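Local atomic coordinates of kojibiose phosphorylase (Gut metagenome, PDB entry 6W0P), a protein that is a carbohydrate-active enzyme of glycoside hydrolase family 65, combining an N-terminal beta-sandwich domain, a helical catalytic domain and a small C-terminal beta domain. Residues R143-D146 / N152-Q155; S121-R126 / D284-N289; G459-D464 / L525-D530; K453-R458 / K494-Y499; G681-K686 / L690-T695. All blocks are in the same frame, centred on the assembly; numbering follows the deposited sequence.

How the contacts relate
The five contacts fall into three groups. Contact 1 lies in the N-terminal beta domain, and contact 2 sets helix 282-300 against it; the two touch, with centres about 8 Å apart: strands 123-132 and 135-145 are neighbours in one sheet, and Lys288 of contact 2 forms a salt bridge to Asp146 of contact 1. Contacts 3 and 4, with centres about 10 Å apart, belong to the catalytic domain, their segments alternate along the chain, and Met528 packs against Leu456. Across the chain's centre, contacts 1 and 3 are about 55 Å apart between centres. Contact 5 stands apart in the C-terminal beta domain; its closest neighbour is contact 4, about 11 Å away between nearest atoms.

Contact 1. Residues R143-D146 / N152-Q155; sequences RLLD and NAYQ
Arg143 opens its side of an antiparallel beta hairpin, facing Gln155 as a non-hydrogen-bonded pair inside the large sheet of the N-terminal domain. Its CA makes a CA-H...O contact with Tyr154 O at 3.2 Å, while its guanidinium group leads away to a salt bridge with Asp47. Leu144 follows as the hydrogen-bonded partner of Tyr154, with N to Tyr154 O and O to Tyr154 N both 3.0 Å, and its CB touches the edge of the tyrosine ring. On the other face, Leu145 reaches back so that CD2 meets Ala153 CB at 3.7 Å. Asp146 closes the pairing through its N, bound to Asn152 O. With CG anti to the backbone N (chi1 -163°), its carboxylate turns toward Tyr154, the two planes 58° apart. Lys288 of helix 282-300 forms a salt bridge to OD2, the same oxygen that accepts from Tyr154. The Tyr154 hydroxyl receives Asn152 ND2 at 3.1 Å and donates to the anti lone pair of Asp146 OD2 at 2.6 Å.

Contact 2. Residues S121-R126 / D284-N289; sequences SGLYQR and DLVKKN
The CA atoms of Ser121 and Asn289 lie 5.2 Å apart, where the turn leading into strand 123-132 meets helix 282-300. The arrangement is a helix laid against the beta sheet of the N-terminal domain, consistent with the helical linker of family 65 enzymes. On the strand side, Ser121 forms an ST turn: its OG accepts the backbone N of Leu123 at 3.0 Å, helped by a chi1 of 67° that sets OG between the backbone N and the carbonyl carbon. Gly122 carries the positive phi of this bend. The same serine offers its CB to Val286 CG1 at 3.8 Å, and the second methyl of the valine, CG2, reaches Leu123 CD1 more loosely at 4.3 Å. Val286 thus fits beside the turn with one branch for each residue, and it also touches Leu144 of the adjoining strand. One turn along the helix, the buried amide of Asn289 ties the helix to the Ser121 turn and to the end of strand 135-145, its OD1 accepting Met147 N and its ND2 also donating to Leu145 O. ND2 meets Ser121 O at 3.1 Å, within the amide plane and almost in line with the carbonyl bond (C=O...N angle 164°).

Contact 3. Residues G459-D464 / L525-D530; sequences GQYNQD and LAKMKD
Tyr461 OH donates to Asp530 OD2 at 2.7 Å, the one direct hydrogen bond between residues 459-464 and helix segment 525-530. The carboxylate oxygen uses its anti lone pair and lies near the plane of the ring, at its edge. Ring and carboxylate planes are 28° apart, and OD2, at the ring edge, also lies 3.3 Å from Tyr461 CE1. Asp530 reaches this place with its CG anti to the backbone N (chi1 -176°), and Lys534 is a long, weak ion-pair partner of the same oxygen. One helical turn earlier, the fully extended Lys527 slides past the tyrosine in the opposite direction, its CE 4.0 Å from Tyr461 CE2. The ammonium group continues to the C-terminal end of helix 437-458: NZ bonds to Leu456 O and, at 2.7 Å, to a water that in turn donates to Gly459 O over the same distance. The lysine thereby links the two helices. Beyond the tyrosine, Asn462 ND2 bonds to Asp464 OD1 and also to Asp554 of the second subunit, while Gln463 makes several bonds there. Tyr461, edge-to-face with Phe468, belongs to a short two-stranded beta hairpin, strands 460-461 and 468-469, which follows a helix, rests its tyrosine on another and contributes its turn to the dimer interface.

Contact 4. Residues K453-R458 / K494-Y499; sequences KFLLSR and KKCFQY
The ring of Phe497 enters beside Leu455 and Leu456, joining helix 437-458 to helix 487-504 within the helical catalytic domain, an (alpha/alpha)6 barrel in this family. The two segments run at 132° to each other, closer to antiparallel than to parallel, and their axes stay 10.5 Å apart, so the gap is bridged by large side chains rather than by backbone proximity. Phe497 does most of this work. Its CG stands beside the backbone N (chi1 -66°), which carries the ring out along the flank of its helix toward the leucines. The CZ-CE1 corner of the ring is what arrives: Leu455 meets it with CB, 3.8 Å from CZ, whereas Leu456 offers its branch point and one methyl, CD2 lying 3.7 Å from CZ. Leu456 crosses the phenylalanine at a slant, and both leucines approach the ring obliquely. Met528 of helix 522-534 packs on both Leu456 and Phe497, making a third helix part of this buried cluster. On the other flank Leu455 carries its branched end past the ring toward Cys496, whose side chain also packs on Phe424 of helix 418-434 and on Ile451 and Ser452 of helix 437-458. The pairing is completed there by Leu455 CD1, which rests 3.9 Å from Cys496 CB.

Contact 5. Residues G681-K686 / L690-T695; sequences GGLMIK and LNLTPT
Met684 and Asn691 form the hydrogen-bonded pair of this contact: Asn691 N reaches Met684 O at 2.7 Å, and Met684 N returns a longer bond of 3.1 Å to Asn691 O. A further backbone bond, Thr693 N to Gly681 O at 3.2 Å, holds the turn after helix 666-680 to the second segment. There Gly682 turns the chain with a positive phi. Asn691 O also takes a CA-H...O contact from Leu683. Packing gathers on the face of Ile685 and Leu690, a non-hydrogen-bonded pair. Leu683, its CG anti to the backbone N (chi1 170°), sends CD1 to Leu690 CD1 at 3.7 Å, the two side chains crossing at about a right angle. Ile685 CD1 meets the same methyl at 4.0 Å. These residues continue onto Phe709 and Ile707 of strand 702-709, so the antiparallel beta hairpin of strands 684-686 and 689-692 forms the edge of a mixed sheet that packs on strand 702-709 in the C-terminal beta domain.

Contact 1. Residues R143-D146 / N152-Q155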
# COMPACT_ATOMS: atom_id res chain seq x y z
N ARG A 143 -26.59 32.94 -15.74
CA ARG A 143 -25.61 32.28 -16.64
C ARG A 143 -26.15 31.00 -17.29
O ARG A 143 -27.10 30.34 -16.78
CB ARG A 143 -24.26 32.10 -15.96
CG ARG A 143 -24.27 31.44 -14.59
CD ARG A 143 -22.97 31.74 -13.86
NE ARG A 143 -22.51 30.58 -13.12
CZ ARG A 143 -21.63 30.59 -12.11
NH1 ARG A 143 -21.10 31.72 -11.70
NH2 ARG A 143 -21.30 29.45 -11.51
N LEU A 144 -25.50 30.70 -18.41
CA LEU A 144 -25.78 29.61 -19.38
C LEU A 144 -24.45 29.04 -19.86
O LEU A 144 -23.52 29.82 -20.10
CB LEU A 144 -26.51 30.19 -20.60
CG LEU A 144 -27.92 30.71 -20.44
CD1 LEU A 144 -28.32 31.46 -21.70
CD2 LEU A 144 -28.92 29.59 -20.19
N LEU A 145 -24.38 27.73 -20.05
CA LEU A 145 -23.43 27.09 -20.97
C LEU A 145 -24.22 26.70 -22.22
O LEU A 145 -25.30 26.12 -22.07
CB LEU A 145 -22.75 25.90 -20.27
CG LEU A 145 -22.06 26.21 -18.94
CD1 LEU A 145 -21.35 24.98 -18.41
CD2 LEU A 145 -21.06 27.35 -19.08
N ASP A 146 -23.75 27.09 -23.40
CA ASP A 146 -24.42 26.80 -24.70
C ASP A 146 -24.38 25.29 -24.92
O ASP A 146 -23.28 24.74 -24.93
CB ASP A 146 -23.74 27.54 -25.85
CG ASP A 146 -24.56 27.64 -27.12
OD1 ASP A 146 -25.17 26.62 -27.53
OD2 ASP A 146 -24.57 28.74 -27.71
N ASN A 152 -18.99 28.05 -26.08
CA ASN A 152 -19.53 29.33 -25.56
C ASN A 152 -20.20 29.18 -24.20
O ASN A 152 -20.89 28.17 -23.96
CB ASN A 152 -20.56 29.95 -26.49
CG ASN A 152 -20.04 30.11 -27.90
OD1 ASN A 152 -18.82 30.17 -28.09
ND2 ASN A 152 -20.95 30.19 -28.86
N ALA A 153 -20.07 30.25 -23.39
CA ALA A 153 -20.74 30.49 -22.09
C ALA A 153 -21.23 31.94 -22.08
O ALA A 153 -20.57 32.81 -22.67
CB ALA A 153 -19.79 30.25 -20.94
N TYR A 154 -22.33 32.20 -21.40
CA TYR A 154 -22.96 33.54 -21.35
C TYR A 154 -23.26 33.90 -19.90
O TYR A 154 -23.66 33.03 -19.09
CB TYR A 154 -24.23 33.53 -22.20
CG TYR A 154 -24.03 32.88 -23.54
CD1 TYR A 154 -23.13 33.40 -24.45
CD2 TYR A 154 -24.73 31.74 -23.90
CE1 TYR A 154 -22.93 32.81 -25.68
CE2 TYR A 154 -24.54 31.13 -25.13
CZ TYR A 154 -23.66 31.68 -26.04
OH TYR A 154 -23.46 31.07 -27.24
N GLN A 155 -23.13 35.19 -19.61
CA GLN A 155 -23.40 35.74 -18.27
C GLN A 155 -24.10 37.07 -18.46
O GLN A 155 -23.68 37.83 -19.33
CB GLN A 155 -22.11 35.92 -17.48
CG GLN A 155 -22.33 36.38 -16.04
CD GLN A 155 -21.00 36.59 -15.37
OE1 GLN A 155 -20.11 37.25 -15.90
NE2 GLN A 155 -20.84 35.99 -14.19

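Contact 2. Residues S121-R126 / D284-N289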
# COMPACT_ATOMS: atom_id res chain seq x y z
N SER A 121 -34.02 24.88 -19.41
CA SER A 121 -33.15 25.82 -20.17
C SER A 121 -31.68 25.72 -19.73
O SER A 121 -30.79 26.01 -20.54
CB SER A 121 -33.64 27.24 -20.03
OG SER A 121 -33.50 27.73 -18.70
N GLY A 122 -31.43 25.28 -18.51
CA GLY A 122 -30.08 25.32 -17.94
C GLY A 122 -29.77 26.75 -17.54
O GLY A 122 -28.60 27.04 -17.39
N LEU A 123 -30.79 27.59 -17.38
CA LEU A 123 -30.64 28.96 -16.86
C LEU A 123 -30.34 28.85 -15.36
O LEU A 123 -31.13 28.21 -14.62
CB LEU A 123 -31.89 29.81 -17.10
CG LEU A 123 -31.81 31.20 -16.47
CD1 LEU A 123 -30.61 31.94 -17.03
CD2 LEU A 123 -33.07 32.02 -16.68
N TYR A 124 -29.19 29.39 -14.96
CA TYR A 124 -28.77 29.47 -13.55
C TYR A 124 -28.82 30.95 -13.18
O TYR A 124 -28.15 31.77 -13.83
CB TYR A 124 -27.42 28.79 -13.35
CG TYR A 124 -26.90 29.00 -11.95
CD1 TYR A 124 -27.62 28.56 -10.87
CD2 TYR A 124 -25.73 29.70 -11.71
CE1 TYR A 124 -27.20 28.77 -9.57
CE2 TYR A 124 -25.30 29.94 -10.41
CZ TYR A 124 -26.03 29.47 -9.34
OH TYR A 124 -25.64 29.70 -8.05
N GLN A 125 -29.65 31.28 -12.19
CA GLN A 125 -30.00 32.66 -11.82
C GLN A 125 -29.85 32.80 -10.31
O GLN A 125 -30.36 31.93 -9.57
CB GLN A 125 -31.42 33.00 -12.27
CG GLN A 125 -31.62 34.45 -12.66
CD GLN A 125 -33.04 34.74 -13.06
OE1 GLN A 125 -33.97 34.64 -12.25
NE2 GLN A 125 -33.24 35.12 -14.32
N ARG A 126 -29.17 33.85 -9.89
CA ARG A 126 -29.01 34.21 -8.47
C ARG A 126 -29.44 35.66 -8.34
O ARG A 126 -28.93 36.50 -9.11
CB ARG A 126 -27.57 33.93 -8.03
CG ARG A 126 -27.41 33.65 -6.54
CD ARG A 126 -26.02 33.13 -6.21
NE ARG A 126 -25.00 33.82 -7.00
CZ ARG A 126 -24.16 34.75 -6.53
NH1 ARG A 126 -24.17 35.11 -5.26
NH2 ARG A 126 -23.29 35.31 -7.36
N ASP A 284 -32.29 35.41 -25.92
CA ASP A 284 -32.39 34.55 -27.14
C ASP A 284 -31.53 33.30 -26.96
O ASP A 284 -31.89 32.24 -27.52
CB ASP A 284 -32.01 35.32 -28.40
CG ASP A 284 -33.17 36.09 -29.02
OD1 ASP A 284 -34.32 36.01 -28.48
OD2 ASP A 284 -32.94 36.76 -30.04
N LEU A 285 -30.45 33.39 -26.18
CA LEU A 285 -29.57 32.23 -25.90
C LEU A 285 -30.22 31.30 -24.86
O LEU A 285 -29.97 30.10 -24.90
CB LEU A 285 -28.20 32.76 -25.47
CG LEU A 285 -27.48 33.47 -26.61
CD1 LEU A 285 -26.29 34.26 -26.14
CD2 LEU A 285 -27.08 32.46 -27.68
N VAL A 286 -31.06 31.83 -23.97
CA VAL A 286 -31.90 30.99 -23.07
C VAL A 286 -32.85 30.17 -23.95
O VAL A 286 -32.95 28.97 -23.73
CB VAL A 286 -32.66 31.82 -22.01
CG1 VAL A 286 -33.51 30.92 -21.12
CG2 VAL A 286 -31.72 32.68 -21.17
N LYS A 287 -33.51 30.80 -24.92
CA LYS A 287 -34.46 30.12 -25.86
C LYS A 287 -33.70 29.05 -26.64
O LYS A 287 -34.24 27.96 -26.77
CB LYS A 287 -35.13 31.11 -26.81
CG LYS A 287 -36.16 32.01 -26.15
CD LYS A 287 -36.78 32.99 -27.12
CE LYS A 287 -37.74 33.95 -26.46
NZ LYS A 287 -38.68 34.53 -27.45
N LYS A 288 -32.48 29.34 -27.08
CA LYS A 288 -31.63 28.38 -27.82
C LYS A 288 -31.35 27.15 -26.94
O LYS A 288 -31.55 26.02 -27.43
CB LYS A 288 -30.34 29.05 -28.28
CG LYS A 288 -29.42 28.18 -29.12
CD LYS A 288 -28.13 28.90 -29.41
CE LYS A 288 -27.23 28.15 -30.36
NZ LYS A 288 -25.81 28.52 -30.14
N ASN A 289 -31.00 27.37 -25.67
CA ASN A 289 -30.72 26.24 -24.75
C ASN A 289 -32.01 25.47 -24.52
O ASN A 289 -31.96 24.24 -24.45
CB ASN A 289 -30.09 26.70 -23.44
CG ASN A 289 -28.64 26.32 -23.34
OD1 ASN A 289 -27.96 26.19 -24.35
ND2 ASN A 289 -28.16 26.16 -22.12

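Contact 3. Residues G459-D464 / L525-D530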
# COMPACT_ATOMS: atom_id res chain seq x y z
N GLY A 459 -5.28 -14.27 -17.53
CA GLY A 459 -5.87 -15.58 -17.19
C GLY A 459 -4.82 -16.67 -17.26
O GLY A 459 -3.92 -16.55 -18.09
N GLN A 460 -4.88 -17.66 -16.38
CA GLN A 460 -3.90 -18.79 -16.35
C GLN A 460 -4.64 -20.12 -16.25
O GLN A 460 -5.79 -20.16 -15.70
CB GLN A 460 -2.94 -18.65 -15.17
CG GLN A 460 -2.19 -17.33 -15.11
CD GLN A 460 -1.48 -17.16 -13.78
OE1 GLN A 460 -0.27 -17.40 -13.69
NE2 GLN A 460 -2.21 -16.77 -12.74
N TYR A 461 -3.98 -21.19 -16.70
CA TYR A 461 -4.40 -22.58 -16.41
C TYR A 461 -3.96 -22.91 -14.99
O TYR A 461 -2.91 -22.39 -14.55
CB TYR A 461 -3.80 -23.57 -17.41
CG TYR A 461 -4.37 -23.48 -18.80
CD1 TYR A 461 -5.54 -24.13 -19.15
CD2 TYR A 461 -3.71 -22.75 -19.79
CE1 TYR A 461 -6.05 -24.05 -20.44
CE2 TYR A 461 -4.21 -22.67 -21.08
CZ TYR A 461 -5.38 -23.33 -21.41
OH TYR A 461 -5.86 -23.25 -22.69
N ASN A 462 -4.73 -23.76 -14.32
CA ASN A 462 -4.42 -24.37 -13.00
C ASN A 462 -3.19 -25.29 -13.14
O ASN A 462 -2.60 -25.38 -14.27
CB ASN A 462 -5.62 -25.13 -12.44
CG ASN A 462 -5.86 -26.47 -13.12
OD1 ASN A 462 -5.71 -26.58 -14.34
ND2 ASN A 462 -6.22 -27.48 -12.33
N GLN A 463 -2.81 -25.95 -12.03
CA GLN A 463 -1.55 -26.73 -11.88
C GLN A 463 -1.46 -27.77 -13.01
O GLN A 463 -0.45 -27.74 -13.72
CB GLN A 463 -1.49 -27.33 -10.46
CG GLN A 463 -0.29 -28.24 -10.20
CD GLN A 463 1.00 -27.58 -9.78
OE1 GLN A 463 2.07 -28.20 -9.84
NE2 GLN A 463 0.93 -26.34 -9.31
N ASP A 464 -2.49 -28.61 -13.21
CA ASP A 464 -2.47 -29.73 -14.21
C ASP A 464 -3.13 -29.29 -15.53
O ASP A 464 -3.33 -30.15 -16.36
CB ASP A 464 -3.14 -31.00 -13.67
CG ASP A 464 -4.63 -30.86 -13.40
OD1 ASP A 464 -5.22 -29.84 -13.83
OD2 ASP A 464 -5.19 -31.78 -12.76
N LEU A 525 -6.56 -18.32 -31.20
CA LEU A 525 -7.99 -18.70 -31.33
C LEU A 525 -8.24 -20.08 -30.73
O LEU A 525 -9.34 -20.27 -30.17
CB LEU A 525 -8.43 -18.68 -32.79
CG LEU A 525 -8.90 -17.30 -33.26
CD1 LEU A 525 -8.59 -17.09 -34.73
CD2 LEU A 525 -10.38 -17.12 -32.97
N ALA A 526 -7.28 -21.01 -30.87
CA ALA A 526 -7.38 -22.36 -30.28
C ALA A 526 -7.26 -22.24 -28.76
O ALA A 526 -8.02 -22.92 -28.05
CB ALA A 526 -6.34 -23.29 -30.85
N LYS A 527 -6.34 -21.39 -28.28
CA LYS A 527 -6.24 -21.12 -26.82
C LYS A 527 -7.57 -20.53 -26.35
O LYS A 527 -8.12 -21.03 -25.37
CB LYS A 527 -5.05 -20.22 -26.46
CG LYS A 527 -4.86 -20.09 -24.95
CD LYS A 527 -3.84 -19.09 -24.48
CE LYS A 527 -3.76 -19.13 -22.97
NZ LYS A 527 -2.78 -18.16 -22.45
N MET A 528 -8.12 -19.55 -27.08
CA MET A 528 -9.36 -18.85 -26.66
C MET A 528 -10.49 -19.87 -26.52
O MET A 528 -11.19 -19.82 -25.49
CB MET A 528 -9.80 -17.75 -27.62
CG MET A 528 -10.92 -16.91 -27.04
SD MET A 528 -11.24 -15.39 -27.95
CE MET A 528 -12.11 -16.03 -29.38
N LYS A 529 -10.64 -20.77 -27.49
CA LYS A 529 -11.67 -21.85 -27.44
C LYS A 529 -11.41 -22.74 -26.22
O LYS A 529 -12.38 -23.03 -25.50
CB LYS A 529 -11.71 -22.68 -28.73
CG LYS A 529 -12.60 -22.12 -29.83
CD LYS A 529 -12.38 -22.79 -31.20
CE LYS A 529 -13.06 -22.06 -32.34
NZ LYS A 529 -14.53 -22.04 -32.18
N ASP A 530 -10.18 -23.17 -26.01
CA ASP A 530 -9.87 -24.10 -24.89
C ASP A 530 -10.10 -23.36 -23.56
O ASP A 530 -10.67 -23.99 -22.65
CB ASP A 530 -8.48 -24.74 -25.02
CG ASP A 530 -8.21 -25.77 -23.93
OD1 ASP A 530 -8.98 -26.76 -23.84
OD2 ASP A 530 -7.24 -25.56 -23.13
O HOH W 1 -2.43 -18.07 -19.77

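Contact 4. Residues K453-R458 / K494-Y499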
# COMPACT_ATOMS: atom_id res chain seq x y z
N LYS A 453 -7.15 -10.84 -25.89
CA LYS A 453 -5.68 -11.09 -25.74
C LYS A 453 -5.24 -10.84 -24.29
O LYS A 453 -4.49 -11.68 -23.73
CB LYS A 453 -4.90 -10.17 -26.67
CG LYS A 453 -4.75 -10.71 -28.08
CD LYS A 453 -4.15 -9.71 -29.05
CE LYS A 453 -2.76 -9.23 -28.71
NZ LYS A 453 -2.47 -7.92 -29.36
N PHE A 454 -5.66 -9.74 -23.67
CA PHE A 454 -5.33 -9.44 -22.26
C PHE A 454 -5.90 -10.54 -21.35
O PHE A 454 -5.16 -11.07 -20.52
CB PHE A 454 -5.83 -8.07 -21.85
CG PHE A 454 -5.78 -7.84 -20.36
CD1 PHE A 454 -4.57 -7.87 -19.69
CD2 PHE A 454 -6.94 -7.59 -19.65
CE1 PHE A 454 -4.52 -7.66 -18.32
CE2 PHE A 454 -6.88 -7.38 -18.28
CZ PHE A 454 -5.67 -7.41 -17.62
N LEU A 455 -7.16 -10.90 -21.55
CA LEU A 455 -7.87 -11.86 -20.67
C LEU A 455 -7.18 -13.23 -20.76
O LEU A 455 -7.11 -13.91 -19.73
CB LEU A 455 -9.35 -11.93 -21.06
CG LEU A 455 -10.19 -10.73 -20.68
CD1 LEU A 455 -11.66 -10.95 -21.06
CD2 LEU A 455 -10.08 -10.41 -19.19
N LEU A 456 -6.69 -13.59 -21.95
CA LEU A 456 -6.03 -14.91 -22.22
C LEU A 456 -4.61 -14.94 -21.67
O LEU A 456 -4.15 -16.04 -21.37
CB LEU A 456 -6.00 -15.18 -23.73
CG LEU A 456 -7.32 -15.68 -24.32
CD1 LEU A 456 -7.29 -15.62 -25.84
CD2 LEU A 456 -7.62 -17.09 -23.84
N SER A 457 -3.93 -13.79 -21.56
CA SER A 457 -2.56 -13.68 -21.00
C SER A 457 -2.58 -13.51 -19.48
O SER A 457 -1.67 -14.01 -18.83
CB SER A 457 -1.80 -12.58 -21.65
OG SER A 457 -2.58 -11.40 -21.72
N ARG A 458 -3.54 -12.76 -18.92
CA ARG A 458 -3.60 -12.51 -17.45
C ARG A 458 -4.31 -13.71 -16.82
O ARG A 458 -3.97 -14.08 -15.67
CB ARG A 458 -4.31 -11.18 -17.17
CG ARG A 458 -4.55 -10.88 -15.68
CD ARG A 458 -3.27 -11.02 -14.87
NE ARG A 458 -3.41 -10.69 -13.46
CZ ARG A 458 -3.93 -11.48 -12.53
NH1 ARG A 458 -4.39 -12.69 -12.82
NH2 ARG A 458 -3.97 -11.07 -11.28
N LYS A 494 -15.43 -15.26 -20.11
CA LYS A 494 -16.03 -16.31 -20.97
C LYS A 494 -17.03 -15.66 -21.93
O LYS A 494 -16.97 -15.99 -23.13
CB LYS A 494 -16.66 -17.40 -20.11
CG LYS A 494 -17.15 -18.61 -20.89
CD LYS A 494 -17.76 -19.72 -20.05
CE LYS A 494 -18.26 -20.86 -20.92
NZ LYS A 494 -18.34 -22.12 -20.16
N LYS A 495 -17.85 -14.70 -21.46
CA LYS A 495 -18.79 -13.97 -22.34
C LYS A 495 -18.02 -13.18 -23.40
O LYS A 495 -18.48 -13.12 -24.55
CB LYS A 495 -19.73 -13.04 -21.57
CG LYS A 495 -20.87 -13.74 -20.83
CD LYS A 495 -21.88 -14.38 -21.76
CE LYS A 495 -23.20 -14.63 -21.08
NZ LYS A 495 -24.12 -15.42 -21.93
N CYS A 496 -16.90 -12.57 -23.04
CA CYS A 496 -16.04 -11.85 -24.02
C CYS A 496 -15.57 -12.83 -25.10
O CYS A 496 -15.71 -12.53 -26.30
CB CYS A 496 -14.84 -11.19 -23.37
SG CYS A 496 -14.02 -10.05 -24.51
N PHE A 497 -15.07 -14.00 -24.70
CA PHE A 497 -14.48 -15.00 -25.62
C PHE A 497 -15.54 -15.46 -26.61
O PHE A 497 -15.25 -15.52 -27.81
CB PHE A 497 -13.89 -16.19 -24.86
CG PHE A 497 -12.70 -15.85 -23.99
CD1 PHE A 497 -11.89 -14.77 -24.29
CD2 PHE A 497 -12.40 -16.63 -22.89
CE1 PHE A 497 -10.82 -14.46 -23.48
CE2 PHE A 497 -11.32 -16.32 -22.08
CZ PHE A 497 -10.51 -15.24 -22.39
N GLN A 498 -16.74 -15.77 -26.12
CA GLN A 498 -17.84 -16.32 -26.95
C GLN A 498 -18.36 -15.24 -27.90
O GLN A 498 -18.63 -15.57 -29.06
CB GLN A 498 -18.93 -16.91 -26.07
CG GLN A 498 -18.46 -18.13 -25.30
CD GLN A 498 -19.53 -18.59 -24.33
OE1 GLN A 498 -20.30 -17.78 -23.82
NE2 GLN A 498 -19.58 -19.89 -24.08
N TYR A 499 -18.42 -13.98 -27.49
CA TYR A 499 -18.86 -12.89 -28.41
C TYR A 499 -17.84 -12.73 -29.55
O TYR A 499 -18.26 -12.60 -30.72
CB TYR A 499 -19.08 -11.57 -27.68
CG TYR A 499 -19.78 -10.52 -28.50
CD1 TYR A 499 -20.99 -10.79 -29.14
CD2 TYR A 499 -19.25 -9.25 -28.64
CE1 TYR A 499 -21.65 -9.82 -29.89
CE2 TYR A 499 -19.90 -8.27 -29.38
CZ TYR A 499 -21.09 -8.56 -30.01
OH TYR A 499 -21.72 -7.59 -30.75

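Contact 5. Residues G681-K686 / L690-T695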
# COMPACT_ATOMS: atom_id res chain seq x y z
N GLY A 681 -40.30 -0.68 -14.60
CA GLY A 681 -40.75 -0.91 -15.99
C GLY A 681 -40.49 -2.33 -16.47
O GLY A 681 -41.19 -2.77 -17.38
N GLY A 682 -39.51 -3.03 -15.89
CA GLY A 682 -39.09 -4.38 -16.31
C GLY A 682 -38.57 -4.41 -17.74
O GLY A 682 -38.66 -5.45 -18.38
N LEU A 683 -37.99 -3.32 -18.23
CA LEU A 683 -37.43 -3.29 -19.60
C LEU A 683 -36.35 -4.37 -19.77
O LEU A 683 -35.49 -4.53 -18.88
CB LEU A 683 -36.88 -1.90 -19.90
CG LEU A 683 -36.07 -1.81 -21.19
CD1 LEU A 683 -36.97 -1.96 -22.40
CD2 LEU A 683 -35.32 -0.50 -21.25
N MET A 684 -36.41 -5.10 -20.87
CA MET A 684 -35.42 -6.13 -21.26
C MET A 684 -35.58 -6.41 -22.76
O MET A 684 -36.74 -6.55 -23.24
CB MET A 684 -35.63 -7.40 -20.42
CG MET A 684 -34.69 -8.54 -20.71
SD MET A 684 -35.05 -10.05 -19.71
CE MET A 684 -36.62 -10.59 -20.38
N ILE A 685 -34.47 -6.46 -23.49
CA ILE A 685 -34.43 -6.94 -24.90
C ILE A 685 -34.06 -8.43 -24.88
O ILE A 685 -32.98 -8.76 -24.43
CB ILE A 685 -33.43 -6.14 -25.76
CG1 ILE A 685 -33.60 -4.63 -25.58
CG2 ILE A 685 -33.51 -6.56 -27.22
CD1 ILE A 685 -34.94 -4.09 -25.99
N LYS A 686 -34.95 -9.29 -25.37
CA LYS A 686 -34.71 -10.75 -25.51
C LYS A 686 -35.01 -11.17 -26.95
O LYS A 686 -36.10 -10.80 -27.45
CB LYS A 686 -35.57 -11.53 -24.51
CG LYS A 686 -35.11 -12.96 -24.27
CD LYS A 686 -35.95 -13.70 -23.23
CE LYS A 686 -35.45 -15.12 -22.99
NZ LYS A 686 -36.52 -16.00 -22.47
N LEU A 690 -38.38 -6.20 -27.67
CA LEU A 690 -38.52 -5.41 -26.43
C LEU A 690 -39.59 -6.05 -25.54
O LEU A 690 -40.72 -6.25 -26.02
CB LEU A 690 -38.87 -3.96 -26.79
CG LEU A 690 -38.89 -2.99 -25.62
CD1 LEU A 690 -38.12 -1.73 -25.96
CD2 LEU A 690 -40.32 -2.65 -25.23
N ASN A 691 -39.22 -6.31 -24.28
CA ASN A 691 -40.09 -6.82 -23.20
C ASN A 691 -40.30 -5.72 -22.15
O ASN A 691 -39.34 -4.99 -21.83
CB ASN A 691 -39.50 -8.06 -22.52
CG ASN A 691 -39.54 -9.33 -23.35
OD1 ASN A 691 -40.16 -10.30 -22.93
ND2 ASN A 691 -38.90 -9.34 -24.51
N LEU A 692 -41.51 -5.66 -21.60
CA LEU A 692 -41.89 -4.85 -20.42
C LEU A 692 -42.66 -5.75 -19.45
O LEU A 692 -43.39 -6.62 -19.95
CB LEU A 692 -42.77 -3.67 -20.85
CG LEU A 692 -42.11 -2.67 -21.81
CD1 LEU A 692 -43.14 -1.64 -22.28
CD2 LEU A 692 -40.96 -1.97 -21.13
N THR A 693 -42.44 -5.57 -18.14
CA THR A 693 -43.21 -6.19 -17.03
C THR A 693 -43.44 -5.13 -15.97
O THR A 693 -42.82 -5.16 -14.92
CB THR A 693 -42.48 -7.38 -16.40
OG1 THR A 693 -42.10 -8.24 -17.47
CG2 THR A 693 -43.34 -8.15 -15.42
N PRO A 694 -44.27 -4.11 -16.26
CA PRO A 694 -44.43 -2.98 -15.35
C PRO A 694 -45.07 -3.35 -14.00
O PRO A 694 -46.09 -4.01 -13.96
CB PRO A 694 -45.27 -1.98 -16.16
CG PRO A 694 -45.04 -2.39 -17.59
CD PRO A 694 -44.96 -3.90 -17.53
N THR A 695 -44.40 -2.93 -12.92
CA THR A 695 -44.85 -3.10 -11.51
C THR A 695 -44.95 -1.72 -10.87
O THR A 695 -44.51 -0.74 -11.49
CB THR A 695 -43.92 -4.07 -10.77
OG1 THR A 695 -42.57 -3.63 -10.95
CG2 THR A 695 -44.07 -5.50 -11.23